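Local structure of extracellular sialidase/neuraminidase, putative (Aspergillus fumigatus, 2XZK) at residues A275-V280 with G336-M341; F38-V43 with L352-F357; D244-K249 with L271-C276. The protein is an exo-sialidase, also called KDNase, that probably hydrolyses the glycosidic bonds of terminal sialic acids or the related KDN on glycoconjugates. All coordinates share one frame; numbering follows the deposited sequence.

Contact 1 of 3, residues A275-V280 with G336-M341; sequences ACQGSV and GGYSSM. With FKD (3-deoxy-3-fluoro-D-erythro-alpha-L-manno-non-2-ulopyranosonic acid), chain C.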
loop_
_atom_site.group_PDB
_atom_site.type_symbol
_atom_site.label_atom_id
_atom_site.label_comp_id
_atom_site.label_asym_id
_atom_site.label_seq_id
_atom_site.Cartn_x
_atom_site.Cartn_y
_atom_site.Cartn_z
ATOM N N ALA A 275 10.040 -9.227 7.576
ATOM C CA ALA A 275 10.563 -8.483 6.429
ATOM C C ALA A 275 9.526 -8.471 5.306
ATOM O O ALA A 275 9.670 -9.146 4.273
ATOM C CB ALA A 275 11.900 -9.049 5.956
ATOM N N CYS A 276 8.461 -7.703 5.535
ATOM C CA CYS A 276 7.374 -7.575 4.570
ATOM C C CYS A 276 6.814 -6.165 4.746
ATOM O O CYS A 276 7.033 -5.533 5.771
ATOM C CB CYS A 276 6.299 -8.624 4.858
ATOM S SG CYS A 276 4.942 -8.718 3.672
ATOM N N GLN A 277 6.133 -5.655 3.727
ATOM C CA GLN A 277 5.463 -4.365 3.826
ATOM C C GLN A 277 4.327 -4.413 4.873
ATOM O O GLN A 277 3.766 -5.485 5.172
ATOM C CB GLN A 277 4.976 -3.933 2.422
ATOM C CG GLN A 277 4.218 -2.608 2.324
ATOM C CD GLN A 277 2.708 -2.769 2.401
ATOM O OE1 GLN A 277 2.208 -3.770 2.909
ATOM N NE2 GLN A 277 1.977 -1.777 1.887
ATOM N N GLY A 278 4.021 -3.244 5.426
ATOM C CA GLY A 278 2.886 -3.075 6.330
ATOM C C GLY A 278 2.131 -1.815 5.967
ATOM O O GLY A 278 2.471 -1.121 4.992
ATOM N N SER A 279 1.088 -1.535 6.739
ATOM C CA SER A 279 0.284 -0.345 6.544
ATOM C C SER A 279 -0.117 0.253 7.891
ATOM O O SER A 279 -0.260 -0.460 8.887
ATOM C CB SER A 279 -0.919 -0.658 5.634
ATOM O OG SER A 279 -1.740 -1.686 6.153
ATOM N N VAL A 280 -0.295 1.570 7.904
ATOM C CA VAL A 280 -0.655 2.326 9.090
ATOM C C VAL A 280 -1.716 3.366 8.687
ATOM O O VAL A 280 -1.741 3.808 7.535
ATOM C CB VAL A 280 0.605 3.007 9.702
ATOM C CG1 VAL A 280 1.121 4.153 8.810
ATOM C CG2 VAL A 280 0.371 3.466 11.151
ATOM N N GLY A 336 -2.064 -13.273 3.263
ATOM C CA GLY A 336 -0.885 -12.793 3.948
ATOM C C GLY A 336 0.089 -12.151 2.991
ATOM O O GLY A 336 0.424 -12.713 1.956
ATOM N N GLY A 337 0.548 -10.970 3.374
ATOM C CA GLY A 337 1.575 -10.251 2.642
ATOM C C GLY A 337 1.365 -8.752 2.786
ATOM O O GLY A 337 0.989 -8.262 3.858
ATOM N N TYR A 338 1.604 -8.032 1.694
ATOM C CA TYR A 338 1.445 -6.574 1.660
ATOM C C TYR A 338 -0.011 -6.178 1.907
ATOM O O TYR A 338 -0.936 -6.946 1.601
ATOM C CB TYR A 338 1.891 -6.015 0.295
ATOM C CG TYR A 338 3.377 -6.032 0.000
ATOM C CD1 TYR A 338 4.205 -7.090 0.414
ATOM C CD2 TYR A 338 3.943 -5.011 -0.748
ATOM C CE1 TYR A 338 5.579 -7.091 0.123
ATOM C CE2 TYR A 338 5.287 -5.011 -1.050
ATOM C CZ TYR A 338 6.095 -6.047 -0.619
ATOM O OH TYR A 338 7.437 -5.992 -0.943
ATOM N N SER A 339 -0.222 -4.984 2.460
ATOM C CA SER A 339 -1.570 -4.523 2.766
ATOM C C SER A 339 -1.687 -3.013 2.633
ATOM O O SER A 339 -0.689 -2.288 2.571
ATOM C CB SER A 339 -1.953 -4.934 4.178
ATOM O OG SER A 339 -1.084 -4.292 5.100
ATOM N N SER A 340 -2.925 -2.536 2.642
ATOM C CA SER A 340 -3.188 -1.106 2.619
ATOM C C SER A 340 -4.510 -0.845 3.308
ATOM O O SER A 340 -5.430 -1.657 3.206
ATOM C CB SER A 340 -3.229 -0.568 1.183
ATOM O OG SER A 340 -3.422 0.839 1.177
ATOM N N MET A 341 -4.618 0.277 4.012
ATOM C CA MET A 341 -5.847 0.598 4.731
ATOM C C MET A 341 -6.304 2.018 4.484
ATOM O O MET A 341 -5.496 2.933 4.279
ATOM C CB MET A 341 -5.651 0.423 6.241
ATOM C CG MET A 341 -5.431 -0.998 6.746
ATOM S SD MET A 341 -5.336 -0.989 8.566
ATOM C CE MET A 341 -3.760 -0.152 8.822
HETATM C C1 FKD C . 8.090 -8.504 -1.365
HETATM F F1 FKD C . 7.950 -8.138 -4.120
HETATM C C2 FKD C . 8.219 -7.121 -2.021
HETATM C C3 FKD C . 7.525 -7.062 -3.396
HETATM C C4 FKD C . 7.836 -5.714 -4.051
HETATM O O4 FKD C . 7.329 -5.748 -5.379
HETATM C C5 FKD C . 9.346 -5.417 -4.072
HETATM O O5 FKD C . 9.597 -4.134 -4.639
HETATM C C6 FKD C . 9.914 -5.462 -2.645
HETATM O O6 FKD C . 9.587 -6.739 -2.069
HETATM C C7 FKD C . 11.448 -5.324 -2.533
HETATM O O7 FKD C . 12.085 -6.411 -3.205
HETATM C C8 FKD C . 11.895 -5.346 -1.056
HETATM O O8 FKD C . 11.325 -4.234 -0.375
HETATM C C9 FKD C . 13.421 -5.293 -0.900
HETATM O O9 FKD C . 13.927 -4.113 -1.520
HETATM O O1A FKD C . 7.177 -9.251 -1.739
HETATM O O1B FKD C . 8.886 -8.782 -0.441
HETATM O O HOH W 1 1.078 -6.035 5.451
HETATM O O HOH W 2 -3.040 2.309 5.590
#
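Q277 lies over Y338 and then reaches past it to S339, an example of one long polar side chain that packs on a ring and bonds to the strand carrying it. Its CB rests 3.5 Å from the centroid of the Y338 ring, almost straight above the face, as a CH-pi contact. CG stands anti to the backbone N (chi1 179°) and slips toward the ring carbon CD2; the chain then bends at chi2, which brings the amide nearly parallel to the ring plane and carries its end back over the strand. There OE1 accepts from S339 N at 2.8 Å, the donor tilted from the carbonyl plane, while NE2 gives to S339 O, also at 2.8 Å and in the plane of that carbonyl. Both backbone polar atoms of S339 are thus taken by one amide, and NE2 has a further acceptor in P187 O. The two segments lead into or lie on the innermost strands, 279-284 and 334-343, of adjacent blades of a six-bladed beta-propeller, the sialidase fold. They run nearly parallel, 11° apart, and the hydrogen bonds between them use side chains and water rather than backbone-to-backbone pairs. Farther along, S279 OG donates to S339 OG at 2.9 Å. The latter hydroxyl in turn donates to a water, which spends its own protons on Q277 O and G337 O. The methyl CE of M341 lies against the end of this polar row, 3.5 Å from S279 O. At the other end C276 SG approaches the ring obliquely, 3.7 Å from Y338 CD1. At the far end of the ring, Y338 OH is bonded covalently to C2 of the fluorinated sugar, 1.7 Å away, a trapped glycosyl-enzyme intermediate consistent with the tyrosine nucleophile of retaining sialidases.

Contact 2 of 3, residues F38-V43 with L352-F357; sequences FRIPAV and LVESDF. With FKD (3-deoxy-3-fluoro-D-erythro-alpha-L-manno-non-2-ulopyranosonic acid), chain C; K99 ((2R,3R,4R,5R,6S)-2,3-bis(fluoranyl)-4,5-bis(oxidanyl)-6-[(1R,2R)-1,2,3-tris(oxidanyl)propyl]oxane-2-carboxylic acid), chain D.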
loop_
_atom_site.group_PDB
_atom_site.type_symbol
_atom_site.label_atom_id
_atom_site.label_comp_id
_atom_site.label_asym_id
_atom_site.label_seq_id
_atom_site.Cartn_x
_atom_site.Cartn_y
_atom_site.Cartn_z
ATOM N N PHE A 38 -2.124 -10.432 -9.047
ATOM C CA PHE A 38 -2.256 -9.066 -8.561
ATOM C C PHE A 38 -1.541 -8.965 -7.232
ATOM O O PHE A 38 -1.765 -9.772 -6.338
ATOM C CB PHE A 38 -3.723 -8.693 -8.420
ATOM C CG PHE A 38 -4.442 -8.637 -9.738
ATOM C CD1 PHE A 38 -4.315 -7.519 -10.546
ATOM C CD2 PHE A 38 -5.202 -9.720 -10.190
ATOM C CE1 PHE A 38 -4.953 -7.449 -11.777
ATOM C CE2 PHE A 38 -5.849 -9.656 -11.439
ATOM C CZ PHE A 38 -5.721 -8.515 -12.223
ATOM N N ARG A 39 -0.664 -7.977 -7.124
ATOM C CA ARG A 39 0.122 -7.776 -5.911
ATOM C C ARG A 39 0.226 -6.288 -5.628
ATOM O O ARG A 39 -0.125 -5.461 -6.471
ATOM C CB ARG A 39 1.526 -8.391 -6.034
ATOM C CG ARG A 39 1.577 -9.918 -5.932
ATOM C CD ARG A 39 2.944 -10.412 -5.472
ATOM N NE ARG A 39 3.185 -9.930 -4.117
ATOM C CZ ARG A 39 4.369 -9.654 -3.592
ATOM N NH1 ARG A 39 5.489 -9.849 -4.286
ATOM N NH2 ARG A 39 4.422 -9.177 -2.347
ATOM N N ILE A 40 0.712 -5.971 -4.432
ATOM C CA ILE A 40 1.128 -4.613 -4.050
ATOM C C ILE A 40 -0.050 -3.634 -3.987
ATOM O O ILE A 40 -0.137 -2.687 -4.783
ATOM C CB ILE A 40 2.282 -4.067 -4.954
ATOM C CG1 ILE A 40 3.275 -5.174 -5.381
ATOM C CG2 ILE A 40 3.001 -2.911 -4.272
ATOM C CD1 ILE A 40 3.918 -5.975 -4.254
ATOM N N PRO A 41 -0.980 -3.868 -3.039
ATOM C CA PRO A 41 -2.196 -3.079 -2.991
ATOM C C PRO A 41 -2.000 -1.677 -2.449
ATOM O O PRO A 41 -1.088 -1.442 -1.670
ATOM C CB PRO A 41 -3.076 -3.850 -2.003
ATOM C CG PRO A 41 -2.095 -4.545 -1.094
ATOM C CD PRO A 41 -0.989 -4.954 -2.032
ATOM N N ALA A 42 -2.871 -0.767 -2.858
ATOM C CA ALA A 42 -2.986 0.540 -2.217
ATOM C C ALA A 42 -4.440 0.965 -2.287
ATOM O O ALA A 42 -5.093 0.743 -3.300
ATOM C CB ALA A 42 -2.099 1.571 -2.928
ATOM N N VAL A 43 -4.952 1.542 -1.215
ATOM C CA VAL A 43 -6.348 1.990 -1.173
ATOM C C VAL A 43 -6.524 3.357 -0.509
ATOM O O VAL A 43 -5.894 3.657 0.530
ATOM C CB VAL A 43 -7.264 0.921 -0.518
ATOM C CG1 VAL A 43 -6.934 0.744 0.973
ATOM C CG2 VAL A 43 -8.745 1.249 -0.746
ATOM N N LEU A 352 -7.006 -3.664 1.992
ATOM C CA LEU A 352 -6.612 -4.572 0.931
ATOM C C LEU A 352 -5.490 -5.451 1.443
ATOM O O LEU A 352 -4.567 -4.939 2.075
ATOM C CB LEU A 352 -6.144 -3.788 -0.305
ATOM C CG LEU A 352 -7.206 -3.063 -1.128
ATOM C CD1 LEU A 352 -6.490 -2.309 -2.247
ATOM C CD2 LEU A 352 -8.286 -4.004 -1.711
ATOM N N VAL A 353 -5.557 -6.763 1.188
ATOM C CA VAL A 353 -4.552 -7.696 1.710
ATOM C C VAL A 353 -4.224 -8.732 0.647
ATOM O O VAL A 353 -5.122 -9.352 0.056
ATOM C CB VAL A 353 -5.020 -8.444 3.006
ATOM C CG1 VAL A 353 -3.856 -9.180 3.648
ATOM C CG2 VAL A 353 -5.659 -7.476 4.027
ATOM N N GLU A 354 -2.933 -8.915 0.394
ATOM C CA GLU A 354 -2.486 -9.942 -0.533
ATOM C C GLU A 354 -2.861 -11.334 -0.051
ATOM O O GLU A 354 -2.948 -11.593 1.159
ATOM C CB GLU A 354 -0.973 -9.871 -0.699
ATOM C CG GLU A 354 -0.488 -8.637 -1.407
ATOM C CD GLU A 354 1.004 -8.679 -1.677
ATOM O OE1 GLU A 354 1.770 -9.264 -0.870
ATOM O OE2 GLU A 354 1.421 -8.111 -2.704
ATOM N N SER A 355 -3.070 -12.220 -1.023
ATOM C CA SER A 355 -3.336 -13.631 -0.777
ATOM C C SER A 355 -2.605 -14.440 -1.865
ATOM O O SER A 355 -2.440 -13.978 -2.997
ATOM C CB SER A 355 -4.844 -13.893 -0.811
ATOM O OG SER A 355 -5.148 -15.197 -0.337
ATOM N N ASP A 356 -2.176 -15.642 -1.507
ATOM C CA ASP A 356 -1.295 -16.460 -2.341
ATOM C C ASP A 356 -1.830 -17.887 -2.377
ATOM O O ASP A 356 -1.930 -18.554 -1.337
ATOM C CB ASP A 356 0.128 -16.419 -1.753
ATOM C CG ASP A 356 1.175 -17.141 -2.616
ATOM O OD1 ASP A 356 0.827 -17.807 -3.615
ATOM O OD2 ASP A 356 2.373 -17.019 -2.284
ATOM N N PHE A 357 -2.196 -18.330 -3.578
ATOM C CA PHE A 357 -2.657 -19.713 -3.792
ATOM C C PHE A 357 -1.578 -20.756 -3.497
ATOM O O PHE A 357 -1.901 -21.870 -3.079
ATOM C CB PHE A 357 -3.218 -19.884 -5.204
ATOM C CG PHE A 357 -4.590 -19.330 -5.360
ATOM C CD1 PHE A 357 -4.786 -17.993 -5.704
ATOM C CD2 PHE A 357 -5.700 -20.128 -5.119
ATOM C CE1 PHE A 357 -6.070 -17.468 -5.830
ATOM C CE2 PHE A 357 -6.975 -19.615 -5.242
ATOM C CZ PHE A 357 -7.166 -18.278 -5.592
HETATM C C1 FKD C . 8.090 -8.504 -1.365
HETATM F F1 FKD C . 7.950 -8.138 -4.120
HETATM C C2 FKD C . 8.219 -7.121 -2.021
HETATM C C3 FKD C . 7.525 -7.062 -3.396
HETATM C C4 FKD C . 7.836 -5.714 -4.051
HETATM O O4 FKD C . 7.329 -5.748 -5.379
HETATM C C5 FKD C . 9.346 -5.417 -4.072
HETATM O O5 FKD C . 9.597 -4.134 -4.639
HETATM C C6 FKD C . 9.914 -5.462 -2.645
HETATM O O6 FKD C . 9.587 -6.739 -2.069
HETATM C C7 FKD C . 11.448 -5.324 -2.533
HETATM O O7 FKD C . 12.085 -6.411 -3.205
HETATM C C8 FKD C . 11.895 -5.346 -1.056
HETATM O O8 FKD C . 11.325 -4.234 -0.375
HETATM C C9 FKD C . 13.421 -5.293 -0.900
HETATM O O9 FKD C . 13.927 -4.113 -1.520
HETATM O O1A FKD C . 7.177 -9.251 -1.739
HETATM O O1B FKD C . 8.886 -8.782 -0.441
HETATM O O1A K99 D . 6.929 -15.779 3.352
HETATM C C1 K99 D . 5.986 -16.545 3.679
HETATM O O1B K99 D . 5.315 -16.474 4.739
HETATM C C2 K99 D . 5.636 -17.705 2.720
HETATM C C3 K99 D . 4.125 -17.989 2.669
HETATM F F1 K99 D . 3.934 -19.219 2.075
HETATM C C4 K99 D . 3.339 -16.917 1.899
HETATM O O4 K99 D . 1.966 -17.304 1.817
HETATM O O6 K99 D . 6.086 -17.465 1.373
HETATM C C6 K99 D . 5.419 -16.425 0.593
HETATM C C5 K99 D . 3.914 -16.730 0.494
HETATM O O5 K99 D . 3.254 -15.656 -0.167
HETATM C C7 K99 D . 6.231 -16.296 -0.704
HETATM O O7 K99 D . 6.072 -17.480 -1.491
HETATM C C8 K99 D . 7.720 -16.113 -0.338
HETATM O O8 K99 D . 7.841 -15.046 0.614
HETATM C C9 K99 D . 8.626 -15.853 -1.553
HETATM O O9 K99 D . 8.161 -14.724 -2.294
HETATM F F2 K99 D . 6.261 -18.807 3.179
#
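R39 and E354 form the charged part of this contact, an example of a second-shell acid that probably helps to set the pose of an arginine holding the ligand. The arginine is gripped side-on through two nitrogens. NH2 gives a nearly straight bond to the syn lone pair of E354 OE1 at 3.0 Å, lying close to the guanidinium plane, whereas NE meets E354 OE2 at 2.9 Å from above the carboxylate. The two flat groups are turned 53° against each other, in keeping with only one of these bonds lying well in plane. A bend at chi3 (64°) in R39 brings the guanidinium round to the acid, and its remaining edge then faces the bound sugar: NH1 and NH2 both donate to the carboxylate oxygen O1A of FKD, NH2 at 2.8 Å. This is consistent with the arginine triad that holds the substrate carboxylate in sialidases, here with R245 and R302.

A backbone bond adds to the grip, since I40 N donates to E354 OE2 at 2.8 Å from the anti side. That oxygen therefore takes two donors, while OE1 also accepts from Y338 N, so the carboxylate can hardly swivel.

The apolar part lies farther from the sugar. P41 CB meets L352 CB at 3.5 Å as the two side chains slide past each other in opposite directions, and L352 CD1 reaches V43 CB at 3.7 Å. The P41 ring also crosses the E354 stem, CD against CG.

Strands 37-45 and 349-356 run antiparallel, yet they belong to different blades: the former pairs with strand 51-58, the latter sits between strands 334-343 and 368-375, and W372 of strand 368-375 packs on both V43 and L352.

Contact 3 of 3, residues D244-K249 with L271-C276; sequences DRPSQK and LPDPAC. With FKD (3-deoxy-3-fluoro-D-erythro-alpha-L-manno-non-2-ulopyranosonic acid), chain C.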
loop_
_atom_site.group_PDB
_atom_site.type_symbol
_atom_site.label_atom_id
_atom_site.label_comp_id
_atom_site.label_asym_id
_atom_site.label_seq_id
_atom_site.Cartn_x
_atom_site.Cartn_y
_atom_site.Cartn_z
ATOM N N ASP A 244 8.670 1.309 9.222
ATOM C CA ASP A 244 9.249 0.773 8.005
ATOM C C ASP A 244 9.510 -0.713 8.093
ATOM O O ASP A 244 9.749 -1.259 9.175
ATOM C CB ASP A 244 10.579 1.471 7.709
ATOM C CG ASP A 244 10.425 2.918 7.281
ATOM O OD1 ASP A 244 9.334 3.531 7.448
ATOM O OD2 ASP A 244 11.440 3.453 6.769
ATOM N N ARG A 245 9.464 -1.362 6.939
ATOM C CA ARG A 245 9.883 -2.751 6.785
ATOM C C ARG A 245 11.385 -2.873 7.091
ATOM O O ARG A 245 12.194 -2.087 6.584
ATOM C CB ARG A 245 9.587 -3.185 5.349
ATOM C CG ARG A 245 10.206 -4.500 4.934
ATOM C CD ARG A 245 9.832 -4.786 3.502
ATOM N NE ARG A 245 10.540 -5.959 2.983
ATOM C CZ ARG A 245 10.145 -6.664 1.925
ATOM N NH1 ARG A 245 9.031 -6.344 1.279
ATOM N NH2 ARG A 245 10.868 -7.700 1.528
ATOM N N PRO A 246 11.764 -3.840 7.948
ATOM C CA PRO A 246 13.186 -4.022 8.230
ATOM C C PRO A 246 13.933 -4.692 7.071
ATOM O O PRO A 246 13.330 -5.420 6.264
ATOM C CB PRO A 246 13.175 -4.950 9.445
ATOM C CG PRO A 246 11.956 -5.790 9.232
ATOM C CD PRO A 246 10.931 -4.805 8.702
ATOM N N SER A 247 15.240 -4.447 6.988
ATOM C CA SER A 247 16.055 -5.128 5.972
ATOM C C SER A 247 16.193 -6.619 6.247
ATOM O O SER A 247 16.387 -7.409 5.326
ATOM C CB SER A 247 17.428 -4.458 5.808
ATOM O OG SER A 247 18.117 -4.359 7.041
ATOM N N GLN A 248 16.102 -7.008 7.517
ATOM C CA GLN A 248 16.145 -8.423 7.884
ATOM C C GLN A 248 14.943 -8.751 8.759
ATOM O O GLN A 248 14.460 -7.883 9.493
ATOM C CB GLN A 248 17.445 -8.758 8.639
ATOM C CG GLN A 248 18.748 -8.175 8.036
ATOM C CD GLN A 248 19.203 -8.839 6.735
ATOM O OE1 GLN A 248 18.767 -9.939 6.385
ATOM N NE2 GLN A 248 20.103 -8.167 6.019
ATOM N N LYS A 249 14.460 -9.993 8.679
ATOM C CA LYS A 249 13.331 -10.448 9.498
ATOM C C LYS A 249 13.538 -10.099 10.968
ATOM O O LYS A 249 14.658 -10.201 11.477
ATOM C CB LYS A 249 13.135 -11.959 9.363
ATOM C CG LYS A 249 12.803 -12.411 7.961
ATOM C CD LYS A 249 12.390 -13.873 7.941
ATOM C CE LYS A 249 11.791 -14.265 6.599
ATOM N NZ LYS A 249 11.209 -15.638 6.635
ATOM N N LEU A 271 6.104 -4.991 17.645
ATOM C CA LEU A 271 5.589 -5.254 16.298
ATOM C C LEU A 271 6.510 -6.162 15.482
ATOM O O LEU A 271 7.288 -5.672 14.648
ATOM C CB LEU A 271 5.384 -3.930 15.560
ATOM C CG LEU A 271 4.393 -2.944 16.184
ATOM C CD1 LEU A 271 4.444 -1.617 15.439
ATOM C CD2 LEU A 271 2.964 -3.503 16.204
ATOM N N PRO A 272 6.430 -7.480 15.711
ATOM C CA PRO A 272 7.220 -8.433 14.929
ATOM C C PRO A 272 6.846 -8.357 13.447
ATOM O O PRO A 272 5.707 -8.074 13.122
ATOM C CB PRO A 272 6.830 -9.787 15.525
ATOM C CG PRO A 272 5.521 -9.552 16.201
ATOM C CD PRO A 272 5.565 -8.155 16.703
ATOM N N ASP A 273 7.813 -8.604 12.572
ATOM C CA ASP A 273 7.590 -8.492 11.142
ATOM C C ASP A 273 8.558 -9.442 10.462
ATOM O O ASP A 273 9.701 -9.569 10.900
ATOM C CB ASP A 273 7.850 -7.054 10.702
ATOM C CG ASP A 273 7.579 -6.838 9.228
ATOM O OD1 ASP A 273 8.515 -7.048 8.432
ATOM O OD2 ASP A 273 6.435 -6.461 8.883
ATOM N N PRO A 274 8.118 -10.097 9.379
ATOM C CA PRO A 274 8.953 -11.095 8.722
ATOM C C PRO A 274 9.747 -10.529 7.535
ATOM O O PRO A 274 10.105 -11.289 6.629
ATOM C CB PRO A 274 7.920 -12.102 8.216
ATOM C CG PRO A 274 6.752 -11.237 7.822
ATOM C CD PRO A 274 6.736 -10.109 8.842
ATOM N N ALA A 275 10.040 -9.227 7.576
ATOM C CA ALA A 275 10.563 -8.483 6.429
ATOM C C ALA A 275 9.526 -8.471 5.306
ATOM O O ALA A 275 9.670 -9.146 4.273
ATOM C CB ALA A 275 11.900 -9.049 5.956
ATOM N N CYS A 276 8.461 -7.703 5.535
ATOM C CA CYS A 276 7.374 -7.575 4.570
ATOM C C CYS A 276 6.814 -6.165 4.746
ATOM O O CYS A 276 7.033 -5.533 5.771
ATOM C CB CYS A 276 6.299 -8.624 4.858
ATOM S SG CYS A 276 4.942 -8.718 3.672
HETATM C C1 FKD C . 8.090 -8.504 -1.365
HETATM F F1 FKD C . 7.950 -8.138 -4.120
HETATM C C2 FKD C . 8.219 -7.121 -2.021
HETATM C C3 FKD C . 7.525 -7.062 -3.396
HETATM C C4 FKD C . 7.836 -5.714 -4.051
HETATM O O4 FKD C . 7.329 -5.748 -5.379
HETATM C C5 FKD C . 9.346 -5.417 -4.072
HETATM O O5 FKD C . 9.597 -4.134 -4.639
HETATM C C6 FKD C . 9.914 -5.462 -2.645
HETATM O O6 FKD C . 9.587 -6.739 -2.069
HETATM C C7 FKD C . 11.448 -5.324 -2.533
HETATM O O7 FKD C . 12.085 -6.411 -3.205
HETATM C C8 FKD C . 11.895 -5.346 -1.056
HETATM O O8 FKD C . 11.325 -4.234 -0.375
HETATM C C9 FKD C . 13.421 -5.293 -0.900
HETATM O O9 FKD C . 13.927 -4.113 -1.520
HETATM O O1A FKD C . 7.177 -9.251 -1.739
HETATM O O1B FKD C . 8.886 -8.782 -0.441
#
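K249 and P274 bring the two backbones to within 4.5 Å, CA to CA, where a loop and the chain just after the short strand 272-273 lie against each other without a hydrogen bond across. A275 sits in the left-handed region of backbone angles (phi 64°), at a turn of the chain; its CB tucks against the P246-K249 loop, 3.9 Å from P246 O. The turn is tied by an Asx motif: D273 OD1 accepts from C276 N at 3.0 Å, with a weak bond from A275 N. The same oxygen lies 3.3 Å from P246 CD, while the other carboxylate oxygen is held by N295 and R252. In propeller terms, 244-249 is the loop joining strands 240-244 and 250-258 of one blade, and 271-276 is the crossing toward the next blade; through R245 the contact reaches the bound sugar. With CG opposite the backbone N (chi1 168°) and the chain stretched out to NE, the stem passes over C276, CG 3.4 Å from C276 O. The guanidinium is sandwiched, A275 O, itself bonded to R302, toward the rim of one face and FKD O8 over the other, while NH1 and NH2 both donate to FKD O1B, each at 3.0 Å. E229 forms a salt bridge with NH1. K249 lays its methylenes along the P274 carbonyl, CG 3.2 Å from P274 O, and sends NZ on to T300 O.

Along the chain the order is 38-43, 244-249, 271-276, 275-280, 336-341 and 352-357, so contact 2, whose segments are farthest apart in sequence, spans the other two. It joins the blade of strands 37-45 and 51-58 to the blade of strands 334-343 and 349-356, which closes the ring with the N-terminal strand 12-18. Contacts 1 and 2 have centres 9 Å apart and share that last sheet through its neighbouring strands 334-343 and 349-356. Contacts 1 and 3 overlap in A275 and C276, with centres 10 Å apart. Contacts 2 and 3 do not touch, their centres lying 18 Å apart; the bound sugar FKD spans them, so residues of three blades converge on one ligand.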